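Local structure of glycosyl hydrolases family 31 family protein (Aspergillus niger, 6DRU) at residues 154-159 against 495-500; 158-163 against 638-643; 513-518 against 545-550. The protein catalyses the release of alpha-xylose from the non-reducing terminal glucose of xyloglucan oligosaccharides, as a member of glycoside hydrolase family 31. One frame throughout, in Å; residues are numbered along the deposited sequence.

Interaction 1 (154-159 against 495-500); sequences TQQDHM and LAVQVA. With NAG (2-acetamido-2-deoxy-beta-D-glucopyranose), chain E.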
loop_
_atom_site.group_PDB
_atom_site.type_symbol
_atom_site.label_atom_id
_atom_site.label_comp_id
_atom_site.label_asym_id
_atom_site.label_seq_id
_atom_site.Cartn_x
_atom_site.Cartn_y
_atom_site.Cartn_z
ATOM N N THR A 154 -27.712 12.390 7.987
ATOM C CA THR A 154 -27.921 13.078 9.252
ATOM C C THR A 154 -26.596 13.539 9.845
ATOM O O THR A 154 -25.551 12.911 9.649
ATOM C CB THR A 154 -28.645 12.177 10.256
ATOM O OG1 THR A 154 -27.837 11.026 10.537
ATOM C CG2 THR A 154 -29.980 11.728 9.693
ATOM N N GLN A 155 -26.662 14.635 10.597
ATOM C CA GLN A 155 -25.498 15.283 11.185
ATOM C C GLN A 155 -25.989 16.410 12.082
ATOM O O GLN A 155 -27.016 17.033 11.799
ATOM C CB GLN A 155 -24.557 15.823 10.099
ATOM C CG GLN A 155 -23.359 16.600 10.615
ATOM C CD GLN A 155 -22.486 17.126 9.495
ATOM O OE1 GLN A 155 -22.842 17.030 8.320
ATOM N NE2 GLN A 155 -21.336 17.685 9.852
ATOM N N GLN A 156 -25.257 16.662 13.169
ATOM C CA GLN A 156 -25.602 17.748 14.089
ATOM C C GLN A 156 -24.817 18.995 13.691
ATOM O O GLN A 156 -23.833 19.385 14.323
ATOM C CB GLN A 156 -25.329 17.343 15.531
ATOM C CG GLN A 156 -26.068 16.092 15.960
ATOM C CD GLN A 156 -25.918 15.798 17.439
ATOM O OE1 GLN A 156 -25.390 14.756 17.825
ATOM N NE2 GLN A 156 -26.390 16.716 18.275
ATOM N N ASP A 157 -25.276 19.635 12.613
ATOM C CA ASP A 157 -24.651 20.849 12.109
ATOM C C ASP A 157 -25.558 22.069 12.146
ATOM O O ASP A 157 -25.078 23.174 11.867
ATOM C CB ASP A 157 -24.152 20.645 10.668
ATOM C CG ASP A 157 -25.254 20.207 9.719
ATOM O OD1 ASP A 157 -26.396 19.985 10.179
ATOM O OD2 ASP A 157 -24.980 20.088 8.507
ATOM N N HIS A 158 -26.844 21.905 12.472
ATOM C CA HIS A 158 -27.797 23.014 12.556
ATOM C C HIS A 158 -28.000 23.685 11.199
ATOM O O HIS A 158 -28.245 24.892 11.122
ATOM C CB HIS A 158 -27.361 24.039 13.608
ATOM C CG HIS A 158 -28.497 24.768 14.255
ATOM N ND1 HIS A 158 -28.390 25.353 15.499
ATOM C CD2 HIS A 158 -29.761 25.007 13.835
ATOM C CE1 HIS A 158 -29.540 25.921 15.816
ATOM N NE2 HIS A 158 -30.389 25.725 14.822
ATOM N N MET A 159 -27.895 22.908 10.119
ATOM C CA MET A 159 -28.037 23.422 8.764
ATOM C C MET A 159 -28.894 22.478 7.934
ATOM O O MET A 159 -28.815 21.257 8.089
ATOM C CB MET A 159 -26.673 23.581 8.078
ATOM C CG MET A 159 -25.623 24.306 8.899
ATOM S SD MET A 159 -23.987 24.226 8.142
ATOM C CE MET A 159 -24.235 25.302 6.737
ATOM N N LEU A 495 -31.580 20.792 21.524
ATOM C CA LEU A 495 -32.944 20.666 21.023
ATOM C C LEU A 495 -33.132 21.430 19.718
ATOM O O LEU A 495 -33.880 20.985 18.841
ATOM C CB LEU A 495 -33.931 21.155 22.083
ATOM C CG LEU A 495 -35.370 21.434 21.649
ATOM C CD1 LEU A 495 -36.086 20.139 21.326
ATOM C CD2 LEU A 495 -36.110 22.201 22.729
ATOM N N ALA A 496 -32.443 22.564 19.562
ATOM C CA ALA A 496 -32.571 23.346 18.338
ATOM C C ALA A 496 -31.887 22.675 17.152
ATOM O O ALA A 496 -32.362 22.796 16.016
ATOM C CB ALA A 496 -32.000 24.748 18.551
ATOM N N VAL A 497 -30.778 21.969 17.384
ATOM C CA VAL A 497 -30.045 21.376 16.270
ATOM C C VAL A 497 -30.682 20.077 15.786
ATOM O O VAL A 497 -30.471 19.691 14.631
ATOM C CB VAL A 497 -28.565 21.155 16.628
ATOM C CG1 VAL A 497 -27.972 22.421 17.231
ATOM C CG2 VAL A 497 -28.397 19.980 17.566
ATOM N N GLN A 498 -31.447 19.387 16.638
ATOM C CA GLN A 498 -32.036 18.113 16.234
ATOM C C GLN A 498 -33.021 18.286 15.087
ATOM O O GLN A 498 -33.198 17.365 14.281
ATOM C CB GLN A 498 -32.738 17.448 17.419
ATOM C CG GLN A 498 -31.822 17.088 18.569
ATOM C CD GLN A 498 -30.561 16.393 18.105
ATOM O OE1 GLN A 498 -30.612 15.300 17.545
ATOM N NE2 GLN A 498 -29.417 17.024 18.339
ATOM N N VAL A 499 -33.674 19.446 15.001
ATOM C CA VAL A 499 -34.688 19.661 13.971
ATOM C C VAL A 499 -34.059 19.598 12.584
ATOM O O VAL A 499 -34.559 18.910 11.686
ATOM C CB VAL A 499 -35.415 20.998 14.199
ATOM C CG1 VAL A 499 -36.547 21.161 13.196
ATOM C CG2 VAL A 499 -35.934 21.080 15.623
ATOM N N ALA A 500 -32.948 20.317 12.392
ATOM C CA ALA A 500 -32.304 20.351 11.083
ATOM C C ALA A 500 -31.782 18.979 10.672
ATOM O O ALA A 500 -31.730 18.671 9.477
ATOM C CB ALA A 500 -31.169 21.373 11.083
HETATM C C1 NAG E . -30.593 29.891 15.850
HETATM C C2 NAG E . -30.478 29.610 17.335
HETATM C C3 NAG E . -29.125 29.897 17.870
HETATM C C4 NAG E . -28.067 29.242 17.014
HETATM C C5 NAG E . -28.250 29.680 15.579
HETATM C C6 NAG E . -27.186 29.041 14.709
HETATM C C7 NAG E . -32.504 29.754 18.726
HETATM C C8 NAG E . -33.527 30.582 19.470
HETATM N N2 NAG E . -31.439 30.389 18.034
HETATM O O3 NAG E . -29.051 29.447 19.203
HETATM O O4 NAG E . -26.786 29.614 17.464
HETATM O O5 NAG E . -29.531 29.284 15.153
HETATM O O6 NAG E . -27.792 28.317 13.663
HETATM O O7 NAG E . -32.596 28.543 18.717
HETATM O O HOH W 1 -28.558 19.663 12.440
#

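Interaction 2 (158-163 against 638-643); sequences HMINKK and YTTQQY. With NAG (2-acetamido-2-deoxy-beta-D-glucopyranose), chain E.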
loop_
_atom_site.group_PDB
_atom_site.type_symbol
_atom_site.label_atom_id
_atom_site.label_comp_id
_atom_site.label_asym_id
_atom_site.label_seq_id
_atom_site.Cartn_x
_atom_site.Cartn_y
_atom_site.Cartn_z
ATOM N N HIS A 158 -26.844 21.905 12.472
ATOM C CA HIS A 158 -27.797 23.014 12.556
ATOM C C HIS A 158 -28.000 23.685 11.199
ATOM O O HIS A 158 -28.245 24.892 11.122
ATOM C CB HIS A 158 -27.361 24.039 13.608
ATOM C CG HIS A 158 -28.497 24.768 14.255
ATOM N ND1 HIS A 158 -28.390 25.353 15.499
ATOM C CD2 HIS A 158 -29.761 25.007 13.835
ATOM C CE1 HIS A 158 -29.540 25.921 15.816
ATOM N NE2 HIS A 158 -30.389 25.725 14.822
ATOM N N MET A 159 -27.895 22.908 10.119
ATOM C CA MET A 159 -28.037 23.422 8.764
ATOM C C MET A 159 -28.894 22.478 7.934
ATOM O O MET A 159 -28.815 21.257 8.089
ATOM C CB MET A 159 -26.673 23.581 8.078
ATOM C CG MET A 159 -25.623 24.306 8.899
ATOM S SD MET A 159 -23.987 24.226 8.142
ATOM C CE MET A 159 -24.235 25.302 6.737
ATOM N N ILE A 160 -29.718 23.050 7.058
ATOM C CA ILE A 160 -30.386 22.279 6.020
ATOM C C ILE A 160 -29.790 22.530 4.641
ATOM O O ILE A 160 -30.009 21.712 3.734
ATOM C CB ILE A 160 -31.908 22.538 6.000
ATOM C CG1 ILE A 160 -32.200 24.032 5.863
ATOM C CG2 ILE A 160 -32.572 21.947 7.236
ATOM C CD1 ILE A 160 -33.662 24.337 5.646
ATOM N N ASN A 161 -29.062 23.628 4.448
ATOM C CA ASN A 161 -28.302 23.871 3.228
ATOM C C ASN A 161 -26.870 23.412 3.472
ATOM O O ASN A 161 -26.126 24.047 4.228
ATOM C CB ASN A 161 -28.349 25.347 2.836
ATOM C CG ASN A 161 -27.560 25.642 1.573
ATOM O OD1 ASN A 161 -27.274 24.745 0.780
ATOM N ND2 ASN A 161 -27.204 26.907 1.383
ATOM N N LYS A 162 -26.483 22.311 2.832
ATOM C CA LYS A 162 -25.172 21.713 3.036
ATOM C C LYS A 162 -24.110 22.273 2.095
ATOM O O LYS A 162 -22.986 21.762 2.081
ATOM C CB LYS A 162 -25.258 20.192 2.880
ATOM C CG LYS A 162 -26.248 19.527 3.830
ATOM C CD LYS A 162 -25.837 19.710 5.286
ATOM C CE LYS A 162 -26.933 19.249 6.241
ATOM N NZ LYS A 162 -26.883 17.784 6.508
ATOM N N LYS A 163 -24.438 23.303 1.317
ATOM C CA LYS A 163 -23.462 23.901 0.416
ATOM C C LYS A 163 -22.282 24.460 1.202
ATOM O O LYS A 163 -22.450 25.048 2.274
ATOM C CB LYS A 163 -24.118 25.007 -0.410
ATOM C CG LYS A 163 -23.179 25.736 -1.359
ATOM C CD LYS A 163 -23.178 25.089 -2.731
ATOM C CE LYS A 163 -22.214 25.787 -3.673
ATOM N NZ LYS A 163 -22.039 25.032 -4.945
ATOM N N TYR A 638 -35.700 30.144 11.025
ATOM C CA TYR A 638 -37.064 29.926 10.554
ATOM C C TYR A 638 -37.175 28.725 9.626
ATOM O O TYR A 638 -38.278 28.196 9.453
ATOM C CB TYR A 638 -37.584 31.178 9.849
ATOM C CG TYR A 638 -37.732 32.370 10.765
ATOM C CD1 TYR A 638 -38.308 32.236 12.021
ATOM C CD2 TYR A 638 -37.289 33.627 10.377
ATOM C CE1 TYR A 638 -38.442 33.323 12.865
ATOM C CE2 TYR A 638 -37.417 34.718 11.213
ATOM C CZ TYR A 638 -37.994 34.562 12.455
ATOM O OH TYR A 638 -38.122 35.650 13.288
ATOM N N THR A 639 -36.068 28.284 9.026
ATOM C CA THR A 639 -36.084 27.121 8.150
ATOM C C THR A 639 -35.363 25.911 8.725
ATOM O O THR A 639 -35.687 24.784 8.339
ATOM C CB THR A 639 -35.464 27.467 6.788
ATOM O OG1 THR A 639 -34.174 28.059 6.984
ATOM C CG2 THR A 639 -36.351 28.444 6.040
ATOM N N THR A 640 -34.410 26.108 9.634
ATOM C CA THR A 640 -33.727 24.997 10.282
ATOM C C THR A 640 -34.431 24.519 11.545
ATOM O O THR A 640 -34.078 23.453 12.064
ATOM C CB THR A 640 -32.279 25.379 10.620
ATOM O OG1 THR A 640 -32.268 26.392 11.633
ATOM C CG2 THR A 640 -31.558 25.891 9.383
ATOM N N GLN A 641 -35.412 25.274 12.052
ATOM C CA GLN A 641 -36.118 24.905 13.275
ATOM C C GLN A 641 -37.636 24.939 13.121
ATOM O O GLN A 641 -38.349 24.763 14.116
ATOM C CB GLN A 641 -35.693 25.815 14.435
ATOM C CG GLN A 641 -34.194 25.816 14.704
ATOM C CD GLN A 641 -33.806 26.725 15.855
ATOM O OE1 GLN A 641 -32.674 27.201 15.932
ATOM N NE2 GLN A 641 -34.747 26.964 16.761
ATOM N N GLN A 642 -38.150 25.164 11.913
ATOM C CA GLN A 642 -39.567 25.022 11.614
ATOM C C GLN A 642 -39.741 24.019 10.483
ATOM O O GLN A 642 -38.840 23.831 9.659
ATOM C CB GLN A 642 -40.214 26.354 11.210
ATOM C CG GLN A 642 -40.006 27.504 12.179
ATOM C CD GLN A 642 -40.712 28.770 11.722
ATOM O OE1 GLN A 642 -40.589 29.826 12.345
ATOM N NE2 GLN A 642 -41.462 28.666 10.631
ATOM N N TYR A 643 -40.907 23.380 10.440
ATOM C CA TYR A 643 -41.168 22.389 9.408
ATOM C C TYR A 643 -42.659 22.103 9.354
ATOM O O TYR A 643 -43.404 22.396 10.292
ATOM C CB TYR A 643 -40.396 21.091 9.665
ATOM C CG TYR A 643 -40.805 20.371 10.931
ATOM C CD1 TYR A 643 -40.267 20.728 12.160
ATOM C CD2 TYR A 643 -41.724 19.329 10.892
ATOM C CE1 TYR A 643 -40.636 20.071 13.318
ATOM C CE2 TYR A 643 -42.100 18.666 12.043
ATOM C CZ TYR A 643 -41.552 19.041 13.254
ATOM O OH TYR A 643 -41.921 18.384 14.406
HETATM C C1 NAG E . -30.593 29.891 15.850
HETATM C C2 NAG E . -30.478 29.610 17.335
HETATM C C3 NAG E . -29.125 29.897 17.870
HETATM C C4 NAG E . -28.067 29.242 17.014
HETATM C C5 NAG E . -28.250 29.680 15.579
HETATM C C6 NAG E . -27.186 29.041 14.709
HETATM C C7 NAG E . -32.504 29.754 18.726
HETATM C C8 NAG E . -33.527 30.582 19.470
HETATM N N2 NAG E . -31.439 30.389 18.034
HETATM O O3 NAG E . -29.051 29.447 19.203
HETATM O O4 NAG E . -26.786 29.614 17.464
HETATM O O5 NAG E . -29.531 29.284 15.153
HETATM O O6 NAG E . -27.792 28.317 13.663
HETATM O O7 NAG E . -32.596 28.543 18.717
#

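Interaction 3 (513-518 against 545-550); sequences WTVDAG and LAWTTF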
loop_
_atom_site.group_PDB
_atom_site.type_symbol
_atom_site.label_atom_id
_atom_site.label_comp_id
_atom_site.label_asym_id
_atom_site.label_seq_id
_atom_site.Cartn_x
_atom_site.Cartn_y
_atom_site.Cartn_z
ATOM N N TRP A 513 -38.106 8.799 11.357
ATOM C CA TRP A 513 -37.052 9.472 12.101
ATOM C C TRP A 513 -37.606 9.984 13.424
ATOM O O TRP A 513 -38.781 10.348 13.522
ATOM C CB TRP A 513 -36.460 10.630 11.290
ATOM C CG TRP A 513 -35.339 11.346 11.971
ATOM C CD1 TRP A 513 -34.015 11.024 11.929
ATOM C CD2 TRP A 513 -35.444 12.510 12.794
ATOM N NE1 TRP A 513 -33.286 11.919 12.677
ATOM C CE2 TRP A 513 -34.143 12.840 13.219
ATOM C CE3 TRP A 513 -36.514 13.305 13.215
ATOM C CZ2 TRP A 513 -33.882 13.932 14.043
ATOM C CZ3 TRP A 513 -36.254 14.387 14.032
ATOM C CH2 TRP A 513 -34.950 14.693 14.433
ATOM N N THR A 514 -36.749 10.009 14.442
ATOM C CA THR A 514 -37.162 10.417 15.780
ATOM C C THR A 514 -35.926 10.813 16.583
ATOM O O THR A 514 -34.799 10.766 16.086
ATOM C CB THR A 514 -37.957 9.299 16.459
ATOM O OG1 THR A 514 -38.074 9.567 17.862
ATOM C CG2 THR A 514 -37.290 7.952 16.222
ATOM N N VAL A 515 -36.151 11.209 17.839
ATOM C CA VAL A 515 -35.098 11.660 18.741
ATOM C C VAL A 515 -35.315 11.026 20.110
ATOM O O VAL A 515 -36.283 10.295 20.338
ATOM C CB VAL A 515 -35.062 13.196 18.885
ATOM C CG1 VAL A 515 -34.489 13.845 17.650
ATOM C CG2 VAL A 515 -36.451 13.734 19.194
ATOM N N ASP A 516 -34.402 11.326 21.032
ATOM C CA ASP A 516 -34.578 11.030 22.450
ATOM C C ASP A 516 -35.189 12.256 23.117
ATOM O O ASP A 516 -34.546 13.308 23.204
ATOM C CB ASP A 516 -33.246 10.663 23.102
ATOM C CG ASP A 516 -32.753 9.293 22.691
ATOM O OD1 ASP A 516 -31.648 8.909 23.130
ATOM O OD2 ASP A 516 -33.446 8.623 21.895
ATOM N N ALA A 517 -36.430 12.124 23.584
ATOM C CA ALA A 517 -37.106 13.236 24.241
ATOM C C ALA A 517 -36.358 13.651 25.501
ATOM O O ALA A 517 -36.278 12.887 26.467
ATOM C CB ALA A 517 -38.552 12.867 24.577
ATOM N N GLY A 518 -35.800 14.858 25.492
ATOM C CA GLY A 518 -35.050 15.372 26.616
ATOM C C GLY A 518 -33.549 15.229 26.506
ATOM O O GLY A 518 -32.841 15.596 27.450
ATOM N N LEU A 545 -40.371 17.060 25.165
ATOM C CA LEU A 545 -41.406 16.036 25.051
ATOM C C LEU A 545 -42.572 16.519 24.199
ATOM O O LEU A 545 -43.181 15.734 23.463
ATOM C CB LEU A 545 -41.883 15.628 26.448
ATOM C CG LEU A 545 -42.744 14.373 26.633
ATOM C CD1 LEU A 545 -44.220 14.641 26.367
ATOM C CD2 LEU A 545 -42.237 13.243 25.751
ATOM N N ALA A 546 -42.903 17.810 24.289
ATOM C CA ALA A 546 -43.982 18.356 23.474
ATOM C C ALA A 546 -43.647 18.274 21.990
ATOM O O ALA A 546 -44.527 18.017 21.160
ATOM C CB ALA A 546 -44.270 19.800 23.884
ATOM N N TRP A 547 -42.376 18.487 21.638
ATOM C CA TRP A 547 -41.978 18.440 20.235
ATOM C C TRP A 547 -42.102 17.033 19.668
ATOM O O TRP A 547 -42.502 16.857 18.511
ATOM C CB TRP A 547 -40.550 18.958 20.077
ATOM C CG TRP A 547 -40.018 18.817 18.685
ATOM C CD1 TRP A 547 -40.678 19.091 17.523
ATOM C CD2 TRP A 547 -38.715 18.357 18.307
ATOM N NE1 TRP A 547 -39.866 18.836 16.444
ATOM C CE2 TRP A 547 -38.655 18.384 16.899
ATOM C CE3 TRP A 547 -37.594 17.928 19.022
ATOM C CZ2 TRP A 547 -37.519 17.997 16.194
ATOM C CZ3 TRP A 547 -36.467 17.545 18.320
ATOM C CH2 TRP A 547 -36.437 17.583 16.921
ATOM N N THR A 548 -41.763 16.016 20.466
ATOM C CA THR A 548 -41.818 14.642 19.979
ATOM C C THR A 548 -43.233 14.214 19.617
ATOM O O THR A 548 -43.401 13.232 18.886
ATOM C CB THR A 548 -41.238 13.690 21.025
ATOM O OG1 THR A 548 -42.094 13.661 22.174
ATOM C CG2 THR A 548 -39.852 14.148 21.444
ATOM N N THR A 549 -44.252 14.923 20.111
ATOM C CA THR A 549 -45.619 14.649 19.680
ATOM C C THR A 549 -45.782 14.870 18.182
ATOM O O THR A 549 -46.547 14.154 17.527
ATOM C CB THR A 549 -46.604 15.531 20.449
ATOM O OG1 THR A 549 -46.258 15.538 21.841
ATOM C CG2 THR A 549 -48.028 15.010 20.286
ATOM N N PHE A 550 -45.066 15.845 17.627
ATOM C CA PHE A 550 -45.176 16.171 16.212
ATOM C C PHE A 550 -43.927 15.721 15.462
ATOM O O PHE A 550 -43.321 16.494 14.714
ATOM C CB PHE A 550 -45.425 17.670 16.041
ATOM C CG PHE A 550 -46.625 18.163 16.799
ATOM C CD1 PHE A 550 -47.882 18.140 16.219
ATOM C CD2 PHE A 550 -46.498 18.633 18.097
ATOM C CE1 PHE A 550 -48.988 18.583 16.914
ATOM C CE2 PHE A 550 -47.601 19.077 18.798
ATOM C CZ PHE A 550 -48.849 19.053 18.206
#

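Interaction 1 (154-159 against 495-500)
The loop 154-159 runs past helix 492-508 with H158 and V497 at closest approach, their CA atoms 4.6 Å apart, and no clear direct hydrogen bond joins the two backbones. H158 carries most of the contact. Its chi1 of -150° swings the imidazole away from the backbone N, and the ring then lies flat against the helix surface. V497 CA sits over the middle of one face, 4.3 Å from the ring centroid and 10° off its normal, which makes a CH-pi contact; the carbonyl carbon of A496 lies over the same face nearer the rim. The opposite face carries the N-acetylglucosamine, whose O6 stands over the ring centre. A flat group that is also polar suits this slot between helix and sugar, with NE2 of H158 bonded to Q641. V497 adds its CG1 branch, which reaches H158 ND1 at 3.4 Å, while its CG2 turns toward the side chain of Q156. Farther along the helix, A500 points its CB at the loop and meets M159 N at 3.7 Å; so small a side chain lets the backbone of H158 and M159 come close. Here a water links the main chains: it accepts from H158 N at 2.8 Å and lies 2.9 Å from V497 O and 3.1 Å from Q155 O, both within its hydrogen-bonding reach. H158 itself has a left-handed backbone (phi 64°), a local turn in the loop. Q498 is held through OE1 by S485; the side chain of Q156 lies about 7 Å from that of D487, the proton donor. The loop between strands 149-151 and 166-168 thus packs on helix 492-508 of the family 31 TIM-barrel region, with H158 between that helix and a protein-linked glycan.

Interaction 2 (158-163 against 638-643)
At the end of helix 637-640, in the family 31 C-terminal domain, H158 and Q641 meet beside a glycan attached to the protein, and they form the polar end of this contact. H158 NE2 donates to Q641 OE1 at 2.9 Å, with an N-H...O angle of 140°; the oxygen lies in the imidazole plane, at the ring edge, whereas the donor is tilted 26° from the carbonyl plane of the glutamine. Beyond CG, the Q641 chain is extended, which carries its amide out to the histidine and the sugar. The same OE1 also accepts from N637 ND2, so two donors hold the amide's orientation, and Q641 NE2 makes a weak bond of 3.3 Å to the acetyl oxygen O7 of the N-acetylglucosamine. A glutamine suits the place because its amide can accept from the histidine and still offer N-H groups, though the one to the sugar is weakly used. Q641 is the first residue to leave helical backbone angles, so this bridge to the sugar springs from the helix's C-terminal end. The rest of the contact is largely van der Waals packing. I160 points at the helix, and its CD1 touches the main-chain O of T639 at 3.4 Å and T639 CB at 3.8 Å, crossing that side chain at about a right angle. T640 turns its methyl CG2 toward I160 CG1, 4.0 Å away, and sets OG1 beside H158 CD2 at the imidazole edge. A threonine suits T639 as well, since its OG1 bonds back to L631 O.

Interaction 3 (513-518 against 545-550)
V515 and A517 project toward helix 535-548 from the chain that leaves strand 513-514, and the helix meets them with W547, T548 and L545. The small bump of A517 CB enters a shallow notch between T548 and L545, one turn apart, touching T548 CG2 at 3.6 Å and L545 CD2 at 3.9 Å. A methyl-sized side chain suits this close approach, with A517 and L545 CA atoms 5.2 Å apart. T548 can offer its methyl because its hydroxyl is turned back onto the helix, where OG1 donates to L545 O at 2.7 Å. V515 is the next bump: its CG2 fits between T548 CG2 and the six-membered ring of W547, 3.9 Å from CZ3. Beyond it, the two tryptophan side chains cross at about a right angle, W513 bringing the edge of its ring to W547 at 4.1 Å between the two CH2 atoms. W547 is also held by Y643, bonded to NE1, while Q498 of helix 492-508 packs against the indole. This is packing within a TIM barrel, the end of strand 513-514 and the loop after it set against helix 535-548, the next helix of the barrel.

How the interactions relate
Interactions 1 and 2 lie side by side, their centres about 8 Å apart, and share H158, M159 and the sugar; interaction 3 is about 13 Å from the centre of interaction 1 and 18 Å from that of interaction 2. Helix 492-508 is the common middle: it receives loop 154-159 and leads along the chain to strand 513-514. Interactions 1 and 2 start from the same loop; interaction 1 closes before interaction 3 opens, and interaction 3 falls within the chain span of interaction 2. Y643 probably hydrogen-bonds to F550 O, tying interaction 2 to interaction 3. The N-terminal region, the TIM barrel and the C-terminal domain thus meet around helix 492-508.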